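Local coordinates for probable sugar ABC transporter, sugar-binding protein (PDB 2W7Y) that binds the blood group A-trisaccharide and probably delivers such sugars to an ABC transporter for uptake into the cell, at residues A[134-139]-A[150-155]; A[140-145]-A[304-309]; A[333-338]-A[351-356]. All coordinates share one frame; numbering follows the deposited sequence.

How the contacts relate
Contacts 1 and 2 lie side by side, with centres about 8 Å apart, and their segments alternate along the chain: 134-139 runs straight into 140-145, so helices 133-136 and 139-142 follow one another, while 304-309 comes back much later to pack on both. Contact 3 follows in the sequence. Its centre is about 11 Å from that of contact 1, which it meets through a backbone hydrogen bond from E352 N to K134 O, but about 17 Å from that of contact 2, which it does not touch. Contact 1 thus lies between the other two, touches both, and supplies H153 and Q155 to the glycan pocket.

Contact 1 (A[134-139]-A[150-155]); sequences KNVGLN and YTVHEQ. With GAL (beta-D-galactopyranose), chain C.
The two flat groups, the amide of N139 and the ring of H153, meet through the backbone of H153 and not through the ring itself. C of Q155 lies 3.9 Å above one face of the H153 imidazole, over its centre, while O4 of the galactose sits in the ring plane at an edge, 3.4 Å from CE1. ND1 of the same ring is hydrogen-bonded to the carbonyl of S307. N139 ND2 donates to V136 O at 2.9 Å, almost in the amide plane, and to H153 O at 2.9 Å, moderately tilted from it. N139 OD1 accepts from H153 N at 2.9 Å in a nearly straight hydrogen bond (168° at the hydrogen), although this donor stands above the carbonyl plane. One side chain thus pairs with both the N-H and C=O of H153, and three bonds fix its rotation. With CG anti to its own carbonyl carbon (chi1 -70°), N139 directs the amide across to the 150-155 segment. V136 O also takes N139 N, closing a type II' turn in which G137 has positive phi. Beside this polar patch, V136 CG1 meets V152 CG1 at 3.7 Å, the two valines crossing at about a right angle, and I127 of helix 124-129 touches both. Beyond H153, Q155 NE2 makes a weak bond to galactose O6, and Y46 and A106 hold the sugar as well. N139 therefore pairs with the loop before strand 157-164 that supplies H153 and Q155 to the glycan pocket of this solute-binding protein.

Contact 2 (A[140-145]-A[304-309]); sequences YKQNQK and ISSSGG
The N143 amide nitrogen makes the one firm hydrogen bond between the segments, donating from ND2 to G308 O at 3.1 Å. The bond is almost straight, 175° at the hydrogen, and lies exactly in the N143 amide plane, with the donor tilted 24° from the carbonyl plane of G308. ND2 also has a weak bond to T151 O, so one amide nitrogen reaches two separate backbone pieces. The peptides around G308 are held at two points, since D390 OD1 accepts from G308 N while N143 takes the oxygen. This loop follows the end of strand 302-306, in the five-stranded mixed sheet, and leads to strand 311-313 of the other mixed sheet, consistent with a crossing between the two domains of a solute-binding protein. The C-terminal end of helix 139-142 covers it. From there Q142 extends beyond CG toward the end of strand 302-306, its CD lying 3.7 Å from S306 CA. The S307 hydroxyl, with OG anti to the carbonyl carbon (chi1 -52°), comes to 3.6 Å from Q142 CB. Next to it, S307 CB packs 3.7 Å from N143 ND2.

Contact 3 (A[333-338]-A[351-356]); sequences TSDDVQ and NENVNV
D335, in the first turn of helix 335-343, meets N351, which opens a type I beta turn running to V354 and also forms an Asx turn. The N351 side chain serves both structures. Its CG is anti to the backbone N (chi1 -167°), which swings the amide over the start of the helix, and ND2 donates to D335 OD1 at 2.8 Å. The carboxylate uses its anti lone pair, and the two side chains cross at about a right angle with their planes 37° apart. At its other end the amide folds onto its own turn: OD1 accepts from N353 N at 3.0 Å, with the donor well above the carbonyl plane, while V354 N bonds N351 O. The amide is therefore tied to the turn by its oxygen and to the helix by its nitrogen. N353 crosses D335 at a slant, its CB 3.7 Å from D335 OD1, and its own OD1 accepts from K134 NZ. Deeper in the contact, V354 CG2 packs against Q338 CB at 3.6 Å, while N135 of helix 133-136 touches both D335 and N351. Q338 does not extend: its chain bends at chi2, which carries the amide back over the helix start. There NE2 donates to S334 O, the carbonyl that already accepts the backbone N of Q338, and also to M332 O. The aliphatic part is placed separately, by a chi1 of -114° that sets Q338 CG against N351 CB in a tight approach of 3.2 Å.

Contact 1 (A[134-139]-A[150-155])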
# COMPACT_ATOMS: atom_id res chain seq x y z
N LYS A 134 14.77 14.69 -4.10
CA LYS A 134 14.34 13.97 -5.31
C LYS A 134 14.40 12.45 -5.14
O LYS A 134 13.58 11.73 -5.71
CB LYS A 134 15.20 14.38 -6.50
CG LYS A 134 14.60 15.46 -7.37
CD LYS A 134 15.17 15.36 -8.77
CE LYS A 134 14.09 15.60 -9.82
NZ LYS A 134 14.45 15.03 -11.14
N ASN A 135 15.39 11.98 -4.38
CA ASN A 135 15.60 10.56 -4.15
C ASN A 135 14.50 9.90 -3.32
O ASN A 135 14.16 8.74 -3.55
CB ASN A 135 16.96 10.32 -3.50
CG ASN A 135 18.12 10.74 -4.38
OD1 ASN A 135 18.41 11.93 -4.51
ND2 ASN A 135 18.80 9.77 -4.98
N VAL A 136 13.95 10.65 -2.36
CA VAL A 136 12.88 10.13 -1.50
C VAL A 136 11.49 10.43 -2.09
O VAL A 136 10.50 9.80 -1.69
CB VAL A 136 12.98 10.66 -0.04
CG1 VAL A 136 14.32 10.25 0.58
CG2 VAL A 136 12.78 12.18 0.03
N GLY A 137 11.45 11.37 -3.03
CA GLY A 137 10.24 11.71 -3.78
C GLY A 137 9.04 12.10 -2.95
O GLY A 137 9.10 13.04 -2.16
N LEU A 138 7.96 11.34 -3.12
CA LEU A 138 6.68 11.59 -2.44
C LEU A 138 6.77 11.51 -0.91
O LEU A 138 5.98 12.15 -0.21
CB LEU A 138 5.60 10.65 -2.99
CG LEU A 138 4.13 10.86 -2.60
CD1 LEU A 138 3.62 12.23 -3.02
CD2 LEU A 138 3.26 9.77 -3.20
N ASN A 139 7.71 10.72 -0.40
CA ASN A 139 7.97 10.62 1.05
C ASN A 139 8.24 11.99 1.69
O ASN A 139 7.83 12.23 2.82
CB ASN A 139 9.17 9.70 1.34
CG ASN A 139 8.88 8.25 1.07
OD1 ASN A 139 8.21 7.57 1.85
ND2 ASN A 139 9.39 7.75 -0.05
N TYR A 150 9.87 10.48 9.66
CA TYR A 150 10.25 9.33 10.46
C TYR A 150 10.46 8.06 9.63
O TYR A 150 11.05 7.08 10.12
CB TYR A 150 9.21 9.08 11.56
CG TYR A 150 9.05 10.24 12.52
CD1 TYR A 150 10.04 10.53 13.46
CD2 TYR A 150 7.90 11.03 12.50
CE1 TYR A 150 9.89 11.59 14.35
CE2 TYR A 150 7.75 12.09 13.39
CZ TYR A 150 8.74 12.36 14.31
OH TYR A 150 8.58 13.41 15.18
N THR A 151 9.99 8.07 8.39
CA THR A 151 10.05 6.88 7.53
C THR A 151 10.12 7.24 6.04
O THR A 151 9.51 8.21 5.59
CB THR A 151 8.87 5.91 7.82
OG1 THR A 151 9.09 4.67 7.14
CG2 THR A 151 7.54 6.49 7.39
N VAL A 152 10.89 6.44 5.29
CA VAL A 152 11.00 6.61 3.84
C VAL A 152 10.82 5.27 3.13
O VAL A 152 11.63 4.35 3.30
CB VAL A 152 12.35 7.27 3.42
CG1 VAL A 152 12.49 7.29 1.90
CG2 VAL A 152 12.48 8.68 3.98
N HIS A 153 9.76 5.18 2.34
CA HIS A 153 9.47 3.98 1.56
C HIS A 153 10.15 4.09 0.19
O HIS A 153 9.82 4.98 -0.60
CB HIS A 153 7.95 3.83 1.43
CG HIS A 153 7.49 2.43 1.13
ND1 HIS A 153 6.19 2.15 0.74
CD2 HIS A 153 8.14 1.24 1.15
CE1 HIS A 153 6.07 0.85 0.55
NE2 HIS A 153 7.24 0.28 0.78
N GLU A 154 11.11 3.20 -0.07
CA GLU A 154 11.81 3.16 -1.36
C GLU A 154 10.93 2.77 -2.55
O GLU A 154 11.27 3.03 -3.70
CB GLU A 154 13.06 2.26 -1.31
CG GLU A 154 13.19 1.38 -0.08
CD GLU A 154 12.75 -0.06 -0.27
OE1 GLU A 154 11.99 -0.38 -1.21
OE2 GLU A 154 13.18 -0.89 0.55
N GLN A 155 9.80 2.13 -2.25
CA GLN A 155 8.78 1.82 -3.25
C GLN A 155 7.52 2.58 -2.89
O GLN A 155 7.03 2.46 -1.77
CB GLN A 155 8.46 0.33 -3.22
CG GLN A 155 9.57 -0.58 -3.68
CD GLN A 155 9.34 -2.01 -3.25
OE1 GLN A 155 10.13 -2.58 -2.52
NE2 GLN A 155 8.23 -2.60 -3.71
C1 GAL C . 5.76 -4.61 -1.17
C2 GAL C . 4.67 -4.79 -0.12
C3 GAL C . 3.39 -4.07 -0.54
C4 GAL C . 3.66 -2.63 -0.99
C5 GAL C . 4.77 -2.65 -2.06
C6 GAL C . 5.13 -1.26 -2.61
O1 GAL C . 6.99 -5.04 -0.63
O2 GAL C . 4.42 -6.17 0.03
O3 GAL C . 2.45 -4.09 0.51
O4 GAL C . 4.03 -1.86 0.13
O5 GAL C . 5.93 -3.25 -1.53
O6 GAL C . 5.74 -1.42 -3.88

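Contact 2 (A[140-145]-A[304-309])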
# COMPACT_ATOMS: atom_id res chain seq x y z
N TYR A 140 8.93 12.86 0.95
CA TYR A 140 9.40 14.14 1.46
C TYR A 140 8.27 15.03 1.99
O TYR A 140 8.37 15.56 3.09
CB TYR A 140 10.23 14.89 0.41
CG TYR A 140 11.01 16.05 0.98
CD1 TYR A 140 12.23 15.84 1.63
CD2 TYR A 140 10.53 17.35 0.89
CE1 TYR A 140 12.95 16.90 2.17
CE2 TYR A 140 11.25 18.42 1.43
CZ TYR A 140 12.46 18.18 2.06
OH TYR A 140 13.18 19.23 2.59
N LYS A 141 7.21 15.18 1.20
CA LYS A 141 6.07 16.01 1.60
C LYS A 141 5.05 15.22 2.43
O LYS A 141 4.55 15.72 3.44
CB LYS A 141 5.39 16.61 0.37
N GLN A 142 4.77 13.99 2.01
CA GLN A 142 3.68 13.19 2.57
C GLN A 142 4.01 12.50 3.90
O GLN A 142 3.13 12.35 4.75
CB GLN A 142 3.20 12.18 1.55
CG GLN A 142 1.70 12.00 1.54
CD GLN A 142 1.28 10.68 0.96
OE1 GLN A 142 0.47 10.62 0.03
NE2 GLN A 142 1.84 9.60 1.51
N ASN A 143 5.25 12.06 4.07
CA ASN A 143 5.69 11.48 5.33
C ASN A 143 6.22 12.51 6.33
O ASN A 143 6.83 12.16 7.34
CB ASN A 143 6.72 10.36 5.10
CG ASN A 143 6.07 9.01 4.83
OD1 ASN A 143 4.88 8.81 5.09
ND2 ASN A 143 6.85 8.08 4.31
N GLN A 144 5.97 13.78 6.03
CA GLN A 144 6.32 14.88 6.93
C GLN A 144 5.25 15.11 7.99
O GLN A 144 4.11 15.49 7.67
CB GLN A 144 6.55 16.16 6.14
CG GLN A 144 8.00 16.61 6.09
CD GLN A 144 8.15 18.02 5.56
OE1 GLN A 144 7.07 18.63 5.07
NE2 GLN A 144 9.48 18.52 5.65
N LYS A 145 5.63 14.88 9.24
CA LYS A 145 4.78 15.12 10.39
C LYS A 145 5.37 16.24 11.23
O LYS A 145 6.33 16.02 11.98
CB LYS A 145 4.61 13.84 11.22
CG LYS A 145 3.20 13.24 11.19
CD LYS A 145 2.69 12.95 9.78
CE LYS A 145 3.12 11.59 9.29
NZ LYS A 145 2.28 11.14 8.14
N ILE A 304 -5.22 5.68 -5.63
CA ILE A 304 -4.45 5.84 -4.40
C ILE A 304 -3.01 6.20 -4.75
O ILE A 304 -2.37 5.51 -5.56
CB ILE A 304 -4.53 4.57 -3.50
CG1 ILE A 304 -5.95 4.40 -2.93
CG2 ILE A 304 -3.52 4.65 -2.36
CD1 ILE A 304 -6.33 2.99 -2.55
N SER A 305 -2.52 7.28 -4.16
CA SER A 305 -1.12 7.68 -4.31
C SER A 305 -0.57 8.18 -2.99
O SER A 305 -0.77 9.34 -2.61
CB SER A 305 -0.93 8.74 -5.39
OG SER A 305 0.45 8.89 -5.69
N SER A 306 0.10 7.29 -2.28
CA SER A 306 0.77 7.64 -1.05
C SER A 306 2.17 7.04 -1.01
O SER A 306 2.59 6.38 -1.97
CB SER A 306 -0.05 7.23 0.17
OG SER A 306 -0.23 5.83 0.19
N SER A 307 2.89 7.31 0.07
CA SER A 307 4.24 6.83 0.25
C SER A 307 4.22 5.45 0.89
O SER A 307 4.83 4.51 0.38
CB SER A 307 5.03 7.80 1.13
OG SER A 307 4.94 9.12 0.63
N GLY A 308 3.49 5.35 2.00
CA GLY A 308 3.57 4.20 2.89
C GLY A 308 4.72 4.38 3.88
O GLY A 308 5.54 5.28 3.72
N GLY A 309 4.76 3.53 4.90
CA GLY A 309 5.93 3.44 5.77
C GLY A 309 6.99 2.61 5.07
O GLY A 309 6.67 1.72 4.27

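Contact 3 (A[333-338]-A[351-356])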
# COMPACT_ATOMS: atom_id res chain seq x y z
N THR A 333 17.87 4.38 -1.85
CA THR A 333 17.19 5.52 -2.45
C THR A 333 18.05 6.14 -3.57
O THR A 333 17.66 7.13 -4.21
CB THR A 333 16.74 6.47 -1.29
OG1 THR A 333 15.36 6.21 -0.98
CG2 THR A 333 16.91 7.92 -1.61
N SER A 334 19.19 5.52 -3.84
CA SER A 334 20.12 5.96 -4.88
C SER A 334 19.64 5.64 -6.30
O SER A 334 18.82 4.74 -6.49
CB SER A 334 21.52 5.38 -4.65
OG SER A 334 21.51 3.97 -4.76
N ASP A 335 20.18 6.37 -7.27
CA ASP A 335 19.83 6.23 -8.69
C ASP A 335 19.91 4.80 -9.20
O ASP A 335 19.00 4.32 -9.87
CB ASP A 335 20.70 7.15 -9.55
CG ASP A 335 20.32 8.62 -9.44
OD1 ASP A 335 19.35 8.95 -8.71
OD2 ASP A 335 20.99 9.45 -10.09
N ASP A 336 21.02 4.12 -8.89
CA ASP A 336 21.29 2.77 -9.38
C ASP A 336 20.40 1.69 -8.76
O ASP A 336 19.97 0.76 -9.45
CB ASP A 336 22.77 2.41 -9.19
CG ASP A 336 23.70 3.25 -10.07
OD1 ASP A 336 23.22 3.87 -11.04
OD2 ASP A 336 24.91 3.28 -9.78
N VAL A 337 20.12 1.82 -7.47
CA VAL A 337 19.24 0.87 -6.77
C VAL A 337 17.79 1.04 -7.21
O VAL A 337 17.07 0.05 -7.39
CB VAL A 337 19.39 0.98 -5.23
CG1 VAL A 337 18.34 0.13 -4.50
CG2 VAL A 337 20.80 0.56 -4.80
N GLN A 338 17.37 2.29 -7.39
CA GLN A 338 16.00 2.60 -7.83
C GLN A 338 15.69 2.12 -9.24
O GLN A 338 14.54 1.81 -9.54
CB GLN A 338 15.69 4.09 -7.67
CG GLN A 338 14.60 4.39 -6.63
CD GLN A 338 14.96 3.89 -5.26
OE1 GLN A 338 14.09 3.53 -4.45
NE2 GLN A 338 16.25 3.84 -4.98
N ASN A 351 12.51 7.41 -6.15
CA ASN A 351 13.46 8.32 -6.78
C ASN A 351 12.93 8.89 -8.08
O ASN A 351 12.73 8.16 -9.06
CB ASN A 351 14.80 7.61 -7.00
CG ASN A 351 15.93 8.56 -7.35
OD1 ASN A 351 15.70 9.72 -7.69
ND2 ASN A 351 17.15 8.07 -7.25
N GLU A 352 12.70 10.20 -8.09
CA GLU A 352 12.10 10.90 -9.23
C GLU A 352 13.08 11.12 -10.38
O GLU A 352 12.69 11.61 -11.44
CB GLU A 352 11.47 12.21 -8.77
CG GLU A 352 10.26 12.00 -7.87
CD GLU A 352 9.71 13.28 -7.27
OE1 GLU A 352 10.36 14.34 -7.39
OE2 GLU A 352 8.61 13.21 -6.67
N ASN A 353 14.35 10.75 -10.16
CA ASN A 353 15.37 10.77 -11.21
C ASN A 353 15.26 9.58 -12.15
O ASN A 353 15.83 9.59 -13.24
CB ASN A 353 16.78 10.82 -10.60
CG ASN A 353 17.10 12.15 -9.94
OD1 ASN A 353 16.85 13.21 -10.51
ND2 ASN A 353 17.68 12.09 -8.75
N VAL A 354 14.55 8.54 -11.71
CA VAL A 354 14.33 7.35 -12.53
C VAL A 354 13.17 7.61 -13.49
O VAL A 354 12.04 7.84 -13.07
CB VAL A 354 14.04 6.10 -11.67
CG1 VAL A 354 13.78 4.88 -12.56
CG2 VAL A 354 15.19 5.82 -10.73
N ASN A 355 13.48 7.58 -14.79
CA ASN A 355 12.48 7.84 -15.83
C ASN A 355 11.64 6.60 -16.12
O ASN A 355 11.97 5.80 -17.00
CB ASN A 355 13.16 8.37 -17.10
CG ASN A 355 12.22 9.21 -17.95
OD1 ASN A 355 11.00 9.20 -17.77
ND2 ASN A 355 12.79 9.96 -18.89
N VAL A 356 10.55 6.45 -15.38
CA VAL A 356 9.65 5.30 -15.47
C VAL A 356 9.04 5.11 -16.87
O VAL A 356 8.94 3.98 -17.35
CB VAL A 356 8.53 5.37 -14.38
CG1 VAL A 356 7.32 4.53 -14.75
CG2 VAL A 356 9.09 4.96 -13.02